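Local coordinates for protein deoxyribodipyrimidine photo-lyase (Oryza sativa Japonica Group, PDB 3UMV) that repairs ultraviolet-damaged DNA with light, using bound FAD to split cyclobutane pyrimidine dimers back into separate pyrimidines, at residues A[23-28]-A[197-202]; A[41-46]-A[145-150]; A[49-54]-A[244-249]; A[135-140]-A[172-177]; A[329-332]-A[336-339]. One frame throughout, in Å; residues are numbered along the deposited sequence. Where two conformers were deposited one is given.

Interaction 1: A[23-28]-A[197-202]; sequences PSRVRV and DEYLVE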
# COMPACT_ATOMS: atom_id res chain seq x y z
N PRO A 23 11.86 12.23 16.45
CA PRO A 23 13.15 11.94 15.80
C PRO A 23 13.32 10.49 15.34
O PRO A 23 14.05 10.26 14.37
CB PRO A 23 14.19 12.29 16.89
CG PRO A 23 13.41 12.41 18.15
CD PRO A 23 12.03 12.85 17.77
N SER A 24 12.67 9.54 15.99
CA SER A 24 12.79 8.15 15.56
C SER A 24 12.13 7.94 14.20
O SER A 24 12.46 6.99 13.49
CB SER A 24 12.25 7.17 16.61
OG SER A 24 13.05 7.20 17.78
N ARG A 25 11.22 8.84 13.82
CA ARG A 25 10.59 8.75 12.49
C ARG A 25 11.49 9.29 11.37
O ARG A 25 11.19 9.09 10.21
CB ARG A 25 9.27 9.53 12.44
CG ARG A 25 8.23 9.19 13.49
CD ARG A 25 6.88 9.73 13.05
NE ARG A 25 5.93 9.89 14.15
CZ ARG A 25 5.01 8.98 14.47
NH1 ARG A 25 4.16 9.20 15.49
NH2 ARG A 25 4.94 7.86 13.77
N VAL A 26 12.58 9.96 11.74
CA VAL A 26 13.44 10.67 10.79
C VAL A 26 14.81 10.00 10.63
O VAL A 26 15.53 9.82 11.60
CB VAL A 26 13.63 12.14 11.20
CG1 VAL A 26 14.56 12.86 10.23
CG2 VAL A 26 12.28 12.84 11.28
N ARG A 27 15.14 9.63 9.40
CA ARG A 27 16.43 9.03 9.12
C ARG A 27 17.21 10.03 8.28
O ARG A 27 16.81 10.35 7.16
CB ARG A 27 16.24 7.69 8.38
CG ARG A 27 17.52 7.08 7.86
CD ARG A 27 17.31 5.66 7.34
NE ARG A 27 16.81 5.64 5.96
CZ ARG A 27 17.58 5.51 4.89
NH1 ARG A 27 18.90 5.38 5.03
NH2 ARG A 27 17.05 5.50 3.67
N VAL A 28 18.30 10.54 8.84
CA VAL A 28 19.15 11.47 8.12
C VAL A 28 20.10 10.67 7.23
O VAL A 28 21.02 10.03 7.72
CB VAL A 28 19.94 12.37 9.08
CG1 VAL A 28 20.90 13.25 8.30
CG2 VAL A 28 18.97 13.22 9.91
N ASP A 197 1.91 3.55 22.71
CA ASP A 197 1.49 4.80 23.35
C ASP A 197 2.39 5.98 22.96
O ASP A 197 1.94 7.13 22.89
CB ASP A 197 1.40 4.64 24.87
CG ASP A 197 0.23 3.79 25.31
OD1 ASP A 197 -0.72 3.61 24.51
OD2 ASP A 197 0.25 3.30 26.46
N GLU A 198 3.66 5.70 22.69
CA GLU A 198 4.60 6.72 22.28
C GLU A 198 4.41 7.24 20.86
O GLU A 198 4.74 8.39 20.56
CB GLU A 198 6.04 6.22 22.46
CG GLU A 198 7.11 7.19 22.00
CD GLU A 198 8.52 6.74 22.38
OE1 GLU A 198 8.68 5.59 22.85
OE2 GLU A 198 9.46 7.54 22.21
N TYR A 199 3.87 6.40 19.97
CA TYR A 199 3.76 6.76 18.55
C TYR A 199 2.34 7.00 18.03
O TYR A 199 2.15 7.74 17.05
CB TYR A 199 4.45 5.69 17.68
CG TYR A 199 5.93 5.68 17.89
CD1 TYR A 199 6.74 6.63 17.30
CD2 TYR A 199 6.53 4.73 18.71
CE1 TYR A 199 8.09 6.65 17.50
CE2 TYR A 199 7.91 4.72 18.91
CZ TYR A 199 8.68 5.69 18.29
OH TYR A 199 10.04 5.72 18.46
N LEU A 200 1.35 6.39 18.68
CA LEU A 200 -0.03 6.61 18.29
C LEU A 200 -0.57 7.88 18.94
O LEU A 200 -1.31 7.82 19.93
CB LEU A 200 -0.90 5.40 18.61
CG LEU A 200 -2.34 5.49 18.12
CD1 LEU A 200 -2.39 5.85 16.64
CD2 LEU A 200 -3.05 4.15 18.35
N VAL A 201 -0.18 9.01 18.37
CA VAL A 201 -0.43 10.33 18.91
C VAL A 201 -1.03 11.22 17.83
O VAL A 201 -0.99 10.88 16.64
CB VAL A 201 0.88 10.97 19.43
CG1 VAL A 201 1.53 10.06 20.44
CG2 VAL A 201 1.83 11.25 18.28
N GLU A 202 -1.59 12.35 18.22
CA GLU A 202 -2.21 13.24 17.26
C GLU A 202 -1.16 13.94 16.39
O GLU A 202 0.01 14.01 16.76
CB GLU A 202 -3.09 14.29 17.97
CG GLU A 202 -4.59 13.93 17.96
CD GLU A 202 -5.20 13.88 16.55
OE1 GLU A 202 -6.38 13.46 16.42
OE2 GLU A 202 -4.51 14.26 15.58
O HOH W 1 5.38 10.41 17.88
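Tyr199 O is gripped twice at the end of helix 196-199. Arg25 NH1 donates to it at 2.9 Å, and Val201 N adds a weak bond from its own chain. The arginine bond has an N-H...O angle of 149°. It arrives in the carbonyl plane, on a lone pair of Tyr199 O, and the oxygen lies close to the guanidinium plane. Leu200 stands at the centre of an inverse gamma turn, where the chain leaves the helix. The side chain of Arg25 runs extended from CG to NE, which carries the guanidinium from the 3-10 turn 23-25 across to that helix end. The Arg25 and Tyr199 side chains run alongside each other, head to tail, and the two flat groups stand 80° apart. Tyr199 CD1 lies over one guanidinium face, 4.1 Å from Arg25 CZ. At the guanidinium edge, Val201 CG2 comes to 4.2 Å from Arg25 NH1. The far end of the tyrosine meets Ser24, whose CB is 3.2 Å from Tyr199 OH. A water links Arg25 NH1 and Glu198 O, both by weak bonds. Arg25 NH2 is used elsewhere, on Val171 O. With an alanine here, the Tyr199 and Val171 carbonyls would probably each lose a guanidinium N-H, and a gap would open beside the tyrosine ring. The guanidinium thus ties the carbonyl at the end of helix 196-199 and that of Val171 to the turn before edge strand 26-28. The positive charge of Arg25 is probably stabilised by carbonyl dipoles and a weakly held water, with no carboxylate among these partners.

Interaction 2: A[41-46]-A[145-150]; sequences VYWMLR and EALDAV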
# COMPACT_ATOMS: atom_id res chain seq x y z
N VAL A 41 12.43 20.87 0.05
CA VAL A 41 11.58 20.17 -0.90
C VAL A 41 11.17 18.82 -0.33
O VAL A 41 12.03 18.04 0.08
CB VAL A 41 12.32 19.90 -2.22
CG1 VAL A 41 11.43 19.10 -3.19
CG2 VAL A 41 12.77 21.20 -2.85
N TYR A 42 9.86 18.57 -0.28
CA TYR A 42 9.34 17.26 0.09
C TYR A 42 9.03 16.49 -1.18
O TYR A 42 8.15 16.87 -1.96
CB TYR A 42 8.09 17.39 0.99
CG TYR A 42 7.27 16.12 1.13
CD1 TYR A 42 7.88 14.87 1.23
CD2 TYR A 42 5.88 16.17 1.20
CE1 TYR A 42 7.14 13.70 1.35
CE2 TYR A 42 5.11 15.00 1.33
CZ TYR A 42 5.75 13.77 1.42
OH TYR A 42 5.01 12.62 1.56
N TRP A 43 9.82 15.45 -1.43
CA TRP A 43 9.57 14.53 -2.52
C TRP A 43 8.51 13.54 -2.06
O TRP A 43 8.80 12.59 -1.34
CB TRP A 43 10.87 13.83 -2.93
CG TRP A 43 10.69 12.73 -3.95
CD1 TRP A 43 9.58 12.48 -4.71
CD2 TRP A 43 11.64 11.70 -4.30
NE1 TRP A 43 9.79 11.39 -5.51
CE2 TRP A 43 11.04 10.89 -5.28
CE3 TRP A 43 12.95 11.40 -3.88
CZ2 TRP A 43 11.70 9.78 -5.85
CZ3 TRP A 43 13.60 10.30 -4.45
CH2 TRP A 43 12.97 9.51 -5.42
N MET A 44 7.26 13.81 -2.43
CA MET A 44 6.13 12.96 -2.11
C MET A 44 6.11 11.75 -3.02
O MET A 44 6.18 11.90 -4.24
CB MET A 44 4.85 13.77 -2.32
CG MET A 44 3.56 13.00 -2.03
SD MET A 44 2.13 14.03 -2.44
CE MET A 44 1.99 15.07 -0.99
N LEU A 45 6.00 10.56 -2.45
CA LEU A 45 5.85 9.36 -3.26
C LEU A 45 4.80 8.42 -2.69
O LEU A 45 3.76 8.22 -3.32
CB LEU A 45 7.19 8.64 -3.45
CG LEU A 45 7.19 7.56 -4.53
CD1 LEU A 45 8.60 7.42 -5.09
CD2 LEU A 45 6.67 6.22 -3.99
N ARG A 46 5.05 7.87 -1.51
CA ARG A 46 4.09 6.93 -0.93
C ARG A 46 2.89 7.60 -0.29
O ARG A 46 1.79 7.04 -0.28
CB ARG A 46 4.76 6.00 0.08
CG ARG A 46 3.91 4.77 0.40
CD ARG A 46 4.60 3.93 1.44
NE ARG A 46 3.96 2.64 1.65
CZ ARG A 46 4.42 1.74 2.51
NH1 ARG A 46 5.52 2.02 3.21
NH2 ARG A 46 3.80 0.58 2.67
N GLU A 145 15.38 1.92 -4.71
CA GLU A 145 16.45 2.11 -5.69
C GLU A 145 16.40 3.51 -6.28
O GLU A 145 17.44 4.12 -6.52
CB GLU A 145 16.35 1.06 -6.79
CG GLU A 145 16.67 -0.34 -6.30
CD GLU A 145 16.34 -1.43 -7.31
OE1 GLU A 145 16.55 -2.61 -6.99
OE2 GLU A 145 15.86 -1.10 -8.42
N ALA A 146 15.19 4.03 -6.48
CA ALA A 146 15.06 5.39 -6.99
C ALA A 146 15.56 6.40 -5.96
O ALA A 146 16.18 7.40 -6.33
CB ALA A 146 13.63 5.68 -7.39
N LEU A 147 15.29 6.16 -4.68
CA LEU A 147 15.77 7.09 -3.66
C LEU A 147 17.28 7.07 -3.64
O LEU A 147 17.93 8.12 -3.63
CB LEU A 147 15.23 6.75 -2.27
CG LEU A 147 15.68 7.73 -1.19
CD1 LEU A 147 15.33 9.14 -1.60
CD2 LEU A 147 15.01 7.36 0.14
N ASP A 148 17.85 5.86 -3.61
CA ASP A 148 19.30 5.70 -3.59
C ASP A 148 19.98 6.39 -4.76
O ASP A 148 21.04 6.98 -4.58
CB ASP A 148 19.69 4.23 -3.56
CG ASP A 148 19.39 3.57 -2.23
OD1 ASP A 148 19.09 4.30 -1.26
OD2 ASP A 148 19.48 2.32 -2.15
N ALA A 149 19.37 6.32 -5.94
CA ALA A 149 19.96 6.93 -7.14
C ALA A 149 19.91 8.45 -7.05
O ALA A 149 20.82 9.13 -7.50
CB ALA A 149 19.25 6.46 -8.41
N VAL A 150 18.82 8.97 -6.50
CA VAL A 150 18.71 10.40 -6.26
C VAL A 150 19.71 10.89 -5.22
O VAL A 150 20.29 11.97 -5.37
CB VAL A 150 17.28 10.78 -5.81
CG1 VAL A 150 17.26 12.19 -5.25
CG2 VAL A 150 16.30 10.60 -6.97
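Trp43 points its indole straight at helix 141-157 and touches it with the outer rim of the six-membered ring. CG is anti to the backbone N (chi1 173°), which sends the indole off the strand toward the helix. Val150 comes from the opposite direction, and its CG2 sits 3.7 Å from Trp43 CZ3. Leu147 crosses the indole obliquely and brings CD1 to 3.5 Å from the same CZ3. Ala146 meets the far corner: its backbone O lies in the plane of the indole, at the edge, 3.9 Å from Trp43 CH2. No hydrogen bond joins the segments, and the side chains that meet are apolar. Cutting the indole back to a serine is likely to open a gap between sheet and helix and leave Leu147 and Val150 without the ring that covers part of them. The axes of 41-44 and 145-150 run nearly antiparallel, at 152°, and approach to 12.4 Å. The indole bridges that spacing. This is a helix packed on one face of the mainly parallel sheet of the photolyase alpha/beta domain. Trp43 also packs on Ala75 of strand 70-75 and Leu133 of strand 132-135, which flank its own strand in the sheet.

Interaction 3: A[49-54]-A[244-249]; sequences RLADNW and PGEEAA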
# COMPACT_ATOMS: atom_id res chain seq x y z
N ARG A 49 -0.96 12.83 0.29
CA ARG A 49 -1.89 13.60 1.11
C ARG A 49 -1.14 14.74 1.79
O ARG A 49 0.07 14.65 2.03
CB ARG A 49 -2.55 12.72 2.18
CG ARG A 49 -1.61 12.31 3.31
CD ARG A 49 -2.25 11.28 4.27
NE ARG A 49 -1.25 10.88 5.26
CZ ARG A 49 -0.38 9.88 5.09
NH1 ARG A 49 -0.42 9.12 3.99
NH2 ARG A 49 0.52 9.64 6.03
N LEU A 50 -1.86 15.82 2.09
CA LEU A 50 -1.28 16.95 2.83
C LEU A 50 -1.56 16.83 4.33
O LEU A 50 -0.74 17.27 5.14
CB LEU A 50 -1.81 18.27 2.29
CG LEU A 50 -1.59 18.45 0.79
CD1 LEU A 50 -2.26 19.74 0.29
CD2 LEU A 50 -0.09 18.44 0.48
N ALA A 51 -2.67 16.21 4.72
CA ALA A 51 -2.99 16.09 6.13
C ALA A 51 -2.30 14.88 6.74
O ALA A 51 -2.01 13.91 6.04
CB ALA A 51 -4.50 16.00 6.35
N ASP A 52 -2.04 14.94 8.03
CA ASP A 52 -1.55 13.77 8.76
C ASP A 52 -0.34 13.11 8.08
O ASP A 52 -0.24 11.88 8.01
CB ASP A 52 -2.67 12.73 8.87
CG ASP A 52 -3.90 13.27 9.57
OD1 ASP A 52 -5.03 12.84 9.22
OD2 ASP A 52 -3.75 14.13 10.47
N ASN A 53 0.60 13.93 7.63
CA ASN A 53 1.73 13.44 6.86
C ASN A 53 3.04 13.85 7.54
O ASN A 53 3.46 15.00 7.45
CB ASN A 53 1.64 13.98 5.43
CG ASN A 53 2.75 13.46 4.54
OD1 ASN A 53 3.85 13.19 5.01
ND2 ASN A 53 2.47 13.32 3.25
N TRP A 54 3.69 12.91 8.23
CA TRP A 54 4.89 13.27 9.00
C TRP A 54 6.04 13.77 8.14
O TRP A 54 6.85 14.55 8.61
CB TRP A 54 5.39 12.12 9.88
CG TRP A 54 4.50 11.79 11.04
CD1 TRP A 54 3.86 10.61 11.28
CD2 TRP A 54 4.14 12.66 12.13
NE1 TRP A 54 3.14 10.68 12.44
CE2 TRP A 54 3.27 11.94 12.97
CE3 TRP A 54 4.45 13.99 12.45
CZ2 TRP A 54 2.73 12.49 14.14
CZ3 TRP A 54 3.90 14.54 13.61
CH2 TRP A 54 3.06 13.78 14.44
N PRO A 244 -11.06 8.65 -5.56
CA PRO A 244 -9.75 8.77 -4.91
C PRO A 244 -9.53 10.10 -4.20
O PRO A 244 -10.19 11.09 -4.53
CB PRO A 244 -8.77 8.65 -6.08
CG PRO A 244 -9.54 9.18 -7.26
CD PRO A 244 -10.97 8.75 -7.03
N GLY A 245 -8.61 10.11 -3.25
CA GLY A 245 -8.18 11.35 -2.63
C GLY A 245 -8.48 11.46 -1.14
O GLY A 245 -9.23 10.65 -0.59
N GLU A 246 -7.90 12.47 -0.51
CA GLU A 246 -8.06 12.72 0.92
C GLU A 246 -9.52 12.90 1.34
O GLU A 246 -9.96 12.30 2.32
CB GLU A 246 -7.29 13.97 1.35
CG GLU A 246 -5.79 13.89 1.19
CD GLU A 246 -5.08 15.07 1.85
OE1 GLU A 246 -4.64 15.99 1.12
OE2 GLU A 246 -4.97 15.08 3.10
N GLU A 247 -10.24 13.73 0.61
CA GLU A 247 -11.61 14.08 0.97
C GLU A 247 -12.50 12.83 0.98
O GLU A 247 -13.22 12.59 1.95
CB GLU A 247 -12.14 15.15 0.02
CG GLU A 247 -13.51 15.71 0.36
CD GLU A 247 -13.78 17.03 -0.35
OE1 GLU A 247 -12.84 17.85 -0.46
OE2 GLU A 247 -14.92 17.24 -0.80
N ALA A 248 -12.43 12.03 -0.08
CA ALA A 248 -13.22 10.81 -0.16
C ALA A 248 -12.75 9.77 0.86
O ALA A 248 -13.55 8.95 1.33
CB ALA A 248 -13.18 10.23 -1.57
N ALA A 249 -11.46 9.79 1.19
CA ALA A 249 -10.90 8.81 2.12
C ALA A 249 -11.42 9.02 3.54
O ALA A 249 -11.80 8.08 4.24
CB ALA A 249 -9.35 8.86 2.10
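Glu246 reaches across with its carboxylate and takes two backbone N-H groups in a row. Leu50 N donates to OE1 at 2.9 Å, almost straight at 175°. Ala51 N donates to OE2 at 3.0 Å, on the syn side. The first bond comes from well above the carboxylate plane, the second from only 27° out of it. The acid chain is extended beyond CG, and Arg49 CB packs 3.5 Å from Glu246 CD. The loop satisfies itself from within as well. Asp52 O accepts from both NE and NH2 of Arg49, each at 3.1 Å, and both reach it from the same face of its plane. The other guanidinium bonds go to Asp47 OD2 and Gly291 O from NH1, and to Ala168 O from NH2. Asn53 ND2 donates to Arg49 O at 3.0 Å and also bonds to Tyr42 OH. Gly245 is the N-cap of helix 246-254, so Glu246 sits in its first turn. Asn53 is the N-cap of helix 54-66, its OD1 accepting from Leu56 N. The loop joins strand 40-44 to helix 54-66 in the photolyase alpha/beta fold. It ends in this Asn N-cap, and Glu246 holds it by both carboxylate oxygens.

Interaction 4: A[135-140]-A[172-177]; sequences ADFSPL and VPVWTA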
# COMPACT_ATOMS: atom_id res chain seq x y z
N ALA A 135 12.36 12.86 1.88
CA ALA A 135 11.58 11.82 1.19
C ALA A 135 10.73 11.05 2.19
O ALA A 135 11.06 11.01 3.37
CB ALA A 135 12.49 10.88 0.42
N ASP A 136 9.64 10.45 1.72
CA ASP A 136 8.89 9.51 2.54
C ASP A 136 9.43 8.09 2.33
O ASP A 136 10.46 7.89 1.67
CB ASP A 136 7.34 9.63 2.36
CG ASP A 136 6.88 9.55 0.89
OD1 ASP A 136 5.91 10.26 0.52
OD2 ASP A 136 7.44 8.74 0.12
N PHE A 137 8.79 7.10 2.95
CA PHE A 137 9.36 5.75 3.02
C PHE A 137 8.50 4.66 2.42
O PHE A 137 7.30 4.56 2.71
CB PHE A 137 9.67 5.34 4.46
CG PHE A 137 9.97 3.87 4.59
CD1 PHE A 137 8.98 2.99 4.99
CD2 PHE A 137 11.22 3.37 4.25
CE1 PHE A 137 9.24 1.61 5.09
CE2 PHE A 137 11.49 2.00 4.33
CZ PHE A 137 10.49 1.12 4.75
N SER A 138 9.13 3.82 1.61
CA SER A 138 8.53 2.56 1.14
C SER A 138 9.63 1.52 1.07
O SER A 138 10.75 1.82 0.68
CB SER A 138 7.93 2.73 -0.25
OG SER A 138 7.66 1.44 -0.80
N PRO A 139 9.31 0.26 1.44
CA PRO A 139 10.33 -0.79 1.37
C PRO A 139 10.41 -1.45 -0.01
O PRO A 139 11.25 -2.33 -0.23
CB PRO A 139 9.82 -1.82 2.39
CG PRO A 139 8.33 -1.67 2.36
CD PRO A 139 8.08 -0.19 2.11
N LEU A 140 9.55 -1.06 -0.94
CA LEU A 140 9.53 -1.75 -2.23
C LEU A 140 10.81 -1.43 -3.01
O LEU A 140 11.27 -0.28 -3.04
CB LEU A 140 8.31 -1.34 -3.04
CG LEU A 140 6.98 -1.77 -2.40
CD1 LEU A 140 5.87 -1.53 -3.40
CD2 LEU A 140 7.02 -3.25 -1.95
N VAL A 172 4.42 3.10 13.94
CA VAL A 172 5.73 2.95 14.55
C VAL A 172 6.74 2.88 13.41
O VAL A 172 6.61 2.05 12.51
CB VAL A 172 5.81 1.66 15.41
CG1 VAL A 172 7.18 1.55 16.09
CG2 VAL A 172 4.70 1.63 16.47
N PRO A 173 7.75 3.76 13.42
CA PRO A 173 8.73 3.78 12.32
C PRO A 173 9.29 2.39 12.04
O PRO A 173 9.61 1.66 12.99
CB PRO A 173 9.82 4.71 12.85
CG PRO A 173 9.09 5.63 13.77
CD PRO A 173 7.99 4.83 14.40
N VAL A 174 9.40 2.04 10.76
CA VAL A 174 9.81 0.69 10.37
C VAL A 174 11.16 0.26 10.97
O VAL A 174 11.33 -0.90 11.37
CB VAL A 174 9.84 0.54 8.83
CG1 VAL A 174 10.90 1.49 8.22
CG2 VAL A 174 10.12 -0.91 8.46
N TRP A 175 12.13 1.17 11.05
CA TRP A 175 13.46 0.82 11.55
C TRP A 175 13.50 0.79 13.08
O TRP A 175 14.44 0.28 13.69
CB TRP A 175 14.52 1.79 11.00
CG TRP A 175 14.00 3.18 10.87
CD1 TRP A 175 13.70 4.04 11.89
CD2 TRP A 175 13.67 3.86 9.66
NE1 TRP A 175 13.22 5.22 11.39
CE2 TRP A 175 13.19 5.14 10.02
CE3 TRP A 175 13.76 3.53 8.31
CZ2 TRP A 175 12.78 6.07 9.08
CZ3 TRP A 175 13.36 4.46 7.37
CH2 TRP A 175 12.88 5.72 7.76
N THR A 176 12.44 1.30 13.71
CA THR A 176 12.33 1.33 15.16
C THR A 176 11.46 0.18 15.68
O THR A 176 11.73 -0.38 16.75
CB THR A 176 11.72 2.65 15.62
OG1 THR A 176 12.58 3.72 15.22
CG2 THR A 176 11.55 2.67 17.13
N ALA A 177 10.43 -0.20 14.92
CA ALA A 177 9.49 -1.21 15.42
C ALA A 177 10.21 -2.50 15.79
O ALA A 177 9.98 -3.10 16.85
CB ALA A 177 8.41 -1.50 14.36
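Phe137 presents its ring to Val174 and Trp175 together. Val174 CG1 lies over one face, 3.8 Å from the ring centroid and 23° off its normal, a CH-pi contact. Its nearest ring atoms are Phe137 CE1 and CZ, both at 3.5 Å. Trp175 directs an edge toward the face of Phe137 in a T-shaped pair, with the six-membered ring centroid 5.5 Å away and the planes at 73°. Trp175 CZ3 makes the closest approach, 3.9 Å from Phe137 CD2. Val174 CG1 also stands over a face of the Trp175 ring, so this one methyl packs on both aromatic groups. Trp175 CG lies between its backbone N and carbonyl carbon (chi1 36°), and this bends the indole back over its neighbour. Further out, Trp175 NE1 is held by Ser24 O, while Val174 N bonds to Asp167 OD2. Pro173 O accepts from Thr176 N and Ala177 N in the weakly bonded helical turn 174-177. On the other side, the Asp136 carboxylate accepts from Tyr42 OH, Leu45 N and Arg46 N, securing the chain just before Phe137. The contact joins the loop after strand 132-135 to that turn, and Tyr332 of helix 310-333 completes it. The buried contact itself is apolar, resting on dispersion and weak C-H to pi attraction, with the indole N-H already paired. Directional hydrogen bonds set the two chains in place around it.

Interaction 5: A[329-332]-A[336-339]; sequences NFCY and QYDS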
# COMPACT_ATOMS: atom_id res chain seq x y z
N ASN A 329 7.64 -4.41 7.66
CA ASN A 329 8.76 -5.03 8.35
C ASN A 329 9.41 -6.08 7.46
O ASN A 329 10.62 -6.09 7.26
CB ASN A 329 8.28 -5.66 9.66
CG ASN A 329 9.33 -6.54 10.30
OD1 ASN A 329 9.31 -7.76 10.14
ND2 ASN A 329 10.27 -5.94 11.01
N PHE A 330 8.58 -6.95 6.89
CA PHE A 330 9.11 -8.05 6.10
C PHE A 330 9.79 -7.55 4.84
O PHE A 330 10.93 -7.94 4.55
CB PHE A 330 8.01 -9.05 5.76
CG PHE A 330 8.48 -10.16 4.88
CD1 PHE A 330 9.24 -11.21 5.41
CD2 PHE A 330 8.18 -10.17 3.54
CE1 PHE A 330 9.68 -12.24 4.59
CE2 PHE A 330 8.62 -11.22 2.71
CZ PHE A 330 9.36 -12.24 3.24
N CYS A 331 9.12 -6.71 4.07
CA CYS A 331 9.72 -6.24 2.83
C CYS A 331 10.99 -5.39 3.07
O CYS A 331 11.93 -5.43 2.29
CB CYS A 331 8.71 -5.49 1.97
SG CYS A 331 7.31 -6.50 1.43
N TYR A 332 11.01 -4.63 4.17
CA TYR A 332 12.16 -3.79 4.48
C TYR A 332 13.42 -4.63 4.80
O TYR A 332 14.51 -4.28 4.37
CB TYR A 332 11.82 -2.85 5.64
CG TYR A 332 12.97 -1.95 6.05
CD1 TYR A 332 13.33 -0.85 5.28
CD2 TYR A 332 13.68 -2.19 7.23
CE1 TYR A 332 14.37 -0.03 5.65
CE2 TYR A 332 14.72 -1.36 7.60
CZ TYR A 332 15.05 -0.28 6.80
OH TYR A 332 16.09 0.55 7.15
N GLN A 336 14.39 -10.33 -0.75
CA GLN A 336 13.72 -11.25 -1.65
C GLN A 336 12.29 -11.53 -1.19
O GLN A 336 11.86 -12.69 -1.03
CB GLN A 336 14.53 -12.55 -1.78
CG GLN A 336 15.83 -12.33 -2.55
CD GLN A 336 16.75 -13.54 -2.49
OE1 GLN A 336 16.82 -14.33 -3.44
NE2 GLN A 336 17.44 -13.70 -1.37
N TYR A 337 11.53 -10.46 -1.02
CA TYR A 337 10.21 -10.54 -0.40
C TYR A 337 9.14 -11.05 -1.36
O TYR A 337 8.02 -11.32 -0.95
CB TYR A 337 9.80 -9.18 0.18
CG TYR A 337 9.86 -8.04 -0.82
CD1 TYR A 337 8.92 -7.94 -1.85
CD2 TYR A 337 10.85 -7.08 -0.74
CE1 TYR A 337 8.97 -6.90 -2.77
CE2 TYR A 337 10.92 -6.04 -1.66
CZ TYR A 337 9.99 -5.96 -2.67
OH TYR A 337 10.06 -4.92 -3.55
N ASP A 338 9.50 -11.20 -2.64
CA ASP A 338 8.54 -11.65 -3.66
C ASP A 338 8.98 -12.95 -4.32
O ASP A 338 8.65 -13.21 -5.47
CB ASP A 338 8.39 -10.57 -4.75
CG ASP A 338 9.72 -10.21 -5.42
OD1 ASP A 338 9.68 -9.61 -6.52
OD2 ASP A 338 10.79 -10.54 -4.87
N SER A 339 9.73 -13.77 -3.58
CA SER A 339 10.29 -15.00 -4.12
C SER A 339 10.34 -16.08 -3.04
O SER A 339 10.36 -15.77 -1.84
CB SER A 339 11.70 -14.74 -4.68
OG SER A 339 12.06 -15.71 -5.65
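Tyr337 packs against the last full turn of helix 310-333, beginning at its CB. That carbon lies 3.5 Å from Phe330 CE2, the two side chains crossing at a slant. Tyr337 CG comes next, and Cys331 SG sits 3.7 Å from it. The sulfur stands over the ring face, 4.1 Å from the centroid and 27° off the normal, a sulfur-aromatic contact. Cys331 CB covers the same ring as a CH-pi partner, 4.2 Å from its centroid. On one flank Tyr337 CD1 is 3.9 Å from Cys331 SG. On the other Tyr337 CD2 meets Cys331 O at 3.6 Å. The torsion explains the reach: CG stands between the backbone N and the carbonyl carbon (chi1 55°), which folds the ring back over the cysteine. The backbone here is a type I beta turn, Gln336 to Ser339, closed by a weak bond. It follows the helix that carries residues 319-327, which by similarity bind FAD. Tyr337 O lies at the edge of the Phe330 ring, in its plane, and is buried without a hydrogen-bond partner. Beyond the ring carbons, Tyr434 of helix 431-442 meets the tyrosine edge-to-face, and Arg141 makes a cation-pi contact with it. At the tip, Tyr337 OH is hydrogen-bonded to Arg141 N, at the start of helix 141-157.

From the N terminus, interaction 1 opens first and closes at 197-202, joining the turn before edge strand 26-28 to the end of helix 196-199. Interactions 2 and 4 both lie within that span. They cross each other, since 135-140 opens before 145-150 closes interaction 2. They touch around the Asp136 carboxylate. Interaction 3 opens at 49-54 and closes at 244-249. It crosses interactions 1 and 2 and encloses interaction 4. Together these four tie the sheet to its helices and connecting loops. Interaction 5 follows in series as a short local closure on helix 310-333. It touches interaction 4 through Tyr332 and Tyr337, joining helix 310-333, which by similarity binds FAD, to the alpha/beta part.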